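Local atomic coordinates of N-formylglutamate amidohydrolase (Ralstonia eutropha, PDB entry 2Q7S), a protein that binds a zinc ion and probably acts as a hydrolase of the N-formylglutamate amidohydrolase family. Residues A[39-44]-A[138-143]. Residues are numbered along the deposited sequence; the frame is centred on the assembly and turned at random.
Sequences ADFGAV and QRRINR
D40 and R143 form a salt bridge, yet no direct hydrogen bond joins the loop 39-44 to the helical turns 138-143. OD2 of D40 lies 3.4 Å from NH1 of R143. The carboxylate meets the guanidinium at its edge, and the two planes are nearly coplanar, 14° apart. The R143 chain is extended from CG to NE and carries its charge across to the loop. R139, one turn earlier on the helix, lays its CB over one face of that guanidinium, 3.9 Å above the plane. The D40 carboxylate is shared between two partners. Its other oxygen, OD1, is hydrogen-bonded to the hydroxyl of Y81.

R140 is the second, more buried link. Its chain is also extended from CG to NE and brings its guanidinium near the backbone of F41. A water accepts a hydrogen bond from R140 NE at 3.0 Å. The same water donates to D40 O at 3.3 Å, so it bridges helix and loop. R140 NH2 approaches F41 O obliquely, at 3.5 Å. R140 NH2 also stands 4.4 Å from F41 CD1, oblique to the ring. Stronger partners hold this guanidinium: NH1 bonds to Y81 O and NH2 to the hydroxyl of Y128. Y81 also makes a cation-pi contact with R140 and an edge-to-face contact with F41.

The contact joins the loop after strand 26-30 to the long helix 134-163, away from the zinc site. D40 and R143 are exposed, so solvent probably weakens their attraction. R140 and F41 are buried, and the polar ends of R140 are met by a water, Y81 and Y128 rather than by direct hydrogen bonds to the loop.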
loop_
_atom_site.group_PDB
_atom_site.type_symbol
_atom_site.label_atom_id
_atom_site.label_comp_id
_atom_site.label_asym_id
_atom_site.label_seq_id
_atom_site.Cartn_x
_atom_site.Cartn_y
_atom_site.Cartn_z
ATOM N N ALA A 39 -17.273 -11.047 -8.678
ATOM C CA ALA A 39 -17.828 -12.177 -9.415
ATOM C C ALA A 39 -17.272 -12.237 -10.839
ATOM O O ALA A 39 -17.113 -13.310 -11.405
ATOM C CB ALA A 39 -19.371 -12.098 -9.424
ATOM N N ASP A 40 -16.952 -11.086 -11.416
ATOM C CA ASP A 40 -16.539 -11.036 -12.837
ATOM C C ASP A 40 -15.031 -11.214 -13.067
ATOM O O ASP A 40 -14.525 -10.959 -14.167
ATOM C CB ASP A 40 -17.035 -9.746 -13.496
ATOM C CG ASP A 40 -16.483 -8.485 -12.826
ATOM O OD1 ASP A 40 -15.446 -8.553 -12.132
ATOM O OD2 ASP A 40 -17.107 -7.422 -12.994
ATOM N N PHE A 41 -14.327 -11.679 -12.041
ATOM C CA PHE A 41 -12.893 -11.948 -12.142
ATOM C C PHE A 41 -12.587 -12.784 -13.386
ATOM O O PHE A 41 -11.747 -12.414 -14.195
ATOM C CB PHE A 41 -12.400 -12.661 -10.855
ATOM C CG PHE A 41 -10.984 -12.321 -10.464
ATOM C CD1 PHE A 41 -9.961 -12.322 -11.400
ATOM C CD2 PHE A 41 -10.682 -11.991 -9.150
ATOM C CE1 PHE A 41 -8.679 -12.032 -11.046
ATOM C CE2 PHE A 41 -9.382 -11.683 -8.781
ATOM C CZ PHE A 41 -8.380 -11.712 -9.735
ATOM N N GLY A 42 -13.282 -13.911 -13.548
ATOM C CA GLY A 42 -13.062 -14.789 -14.705
ATOM C C GLY A 42 -11.652 -15.373 -14.800
ATOM O O GLY A 42 -11.095 -15.502 -15.897
ATOM N N ALA A 43 -11.082 -15.715 -13.643
ATOM C CA ALA A 43 -9.761 -16.326 -13.564
ATOM C C ALA A 43 -9.904 -17.834 -13.764
ATOM O O ALA A 43 -10.988 -18.388 -13.553
ATOM C CB ALA A 43 -9.153 -16.040 -12.223
ATOM N N VAL A 44 -8.828 -18.496 -14.188
ATOM C CA VAL A 44 -8.798 -19.974 -14.217
ATOM C C VAL A 44 -8.086 -20.574 -12.985
ATOM O O VAL A 44 -8.063 -21.791 -12.805
ATOM C CB VAL A 44 -8.166 -20.509 -15.522
ATOM C CG1 VAL A 44 -8.976 -20.039 -16.726
ATOM C CG2 VAL A 44 -6.708 -20.073 -15.636
ATOM N N GLN A 138 -11.108 -1.413 -18.563
ATOM C CA GLN A 138 -11.625 -0.085 -18.346
ATOM C C GLN A 138 -12.646 -0.093 -17.205
ATOM O O GLN A 138 -12.631 0.793 -16.383
ATOM C CB GLN A 138 -12.216 0.472 -19.632
ATOM C CG GLN A 138 -11.139 0.945 -20.645
ATOM C CD GLN A 138 -11.728 1.281 -21.979
ATOM O OE1 GLN A 138 -12.791 0.772 -22.325
ATOM N NE2 GLN A 138 -11.048 2.157 -22.754
ATOM N N ARG A 139 -13.516 -1.106 -17.144
ATOM C CA ARG A 139 -14.553 -1.175 -16.123
ATOM C C ARG A 139 -13.990 -1.404 -14.739
ATOM O O ARG A 139 -14.426 -0.765 -13.752
ATOM C CB ARG A 139 -15.623 -2.202 -16.516
ATOM C CG ARG A 139 -16.484 -1.698 -17.659
ATOM C CD ARG A 139 -17.741 -2.532 -17.832
ATOM N NE ARG A 139 -17.436 -3.852 -18.358
ATOM C CZ ARG A 139 -17.425 -4.177 -19.647
ATOM N NH1 ARG A 139 -17.720 -3.272 -20.573
ATOM N NH2 ARG A 139 -17.120 -5.418 -19.998
ATOM N N ARG A 140 -12.968 -2.264 -14.639
ATOM C CA ARG A 140 -12.207 -2.355 -13.378
ATOM C C ARG A 140 -11.722 -0.991 -12.944
ATOM O O ARG A 140 -11.876 -0.609 -11.764
ATOM C CB ARG A 140 -10.976 -3.320 -13.446
ATOM C CG ARG A 140 -11.391 -4.731 -13.750
ATOM C CD ARG A 140 -10.276 -5.694 -13.594
ATOM N NE ARG A 140 -10.633 -7.017 -14.122
ATOM C CZ ARG A 140 -9.857 -8.085 -13.989
ATOM N NH1 ARG A 140 -8.700 -7.971 -13.353
ATOM N NH2 ARG A 140 -10.214 -9.246 -14.515
ATOM N N ILE A 141 -11.092 -0.284 -13.866
ATOM C CA ILE A 141 -10.543 1.033 -13.545
ATOM C C ILE A 141 -11.631 1.971 -13.039
ATOM O O ILE A 141 -11.447 2.580 -12.015
ATOM C CB ILE A 141 -9.782 1.685 -14.726
ATOM C CG1 ILE A 141 -8.484 0.928 -15.020
ATOM C CG2 ILE A 141 -9.449 3.171 -14.386
ATOM C CD1 ILE A 141 -7.827 1.215 -16.380
ATOM N N ASN A 142 -12.781 2.055 -13.735
ATOM C CA ASN A 142 -13.845 2.977 -13.341
ATOM C C ASN A 142 -14.517 2.645 -12.003
ATOM O O ASN A 142 -14.791 3.534 -11.207
ATOM C CB ASN A 142 -14.916 3.066 -14.449
ATOM C CG ASN A 142 -14.384 3.662 -15.706
ATOM O OD1 ASN A 142 -13.386 4.381 -15.662
ATOM N ND2 ASN A 142 -15.029 3.372 -16.838
ATOM N N ARG A 143 -14.808 1.362 -11.788
ATOM C CA ARG A 143 -15.560 0.931 -10.642
ATOM C C ARG A 143 -14.740 0.826 -9.360
ATOM O O ARG A 143 -15.301 1.017 -8.299
ATOM C CB ARG A 143 -16.214 -0.421 -10.907
ATOM C CG ARG A 143 -17.117 -0.443 -12.093
ATOM C CD ARG A 143 -17.376 -1.918 -12.544
ATOM N NE ARG A 143 -18.340 -2.012 -13.625
ATOM C CZ ARG A 143 -18.713 -3.148 -14.212
ATOM N NH1 ARG A 143 -18.191 -4.308 -13.832
ATOM N NH2 ARG A 143 -19.604 -3.120 -15.196
HETATM O O HOH W 1 -13.395 -7.951 -14.716
#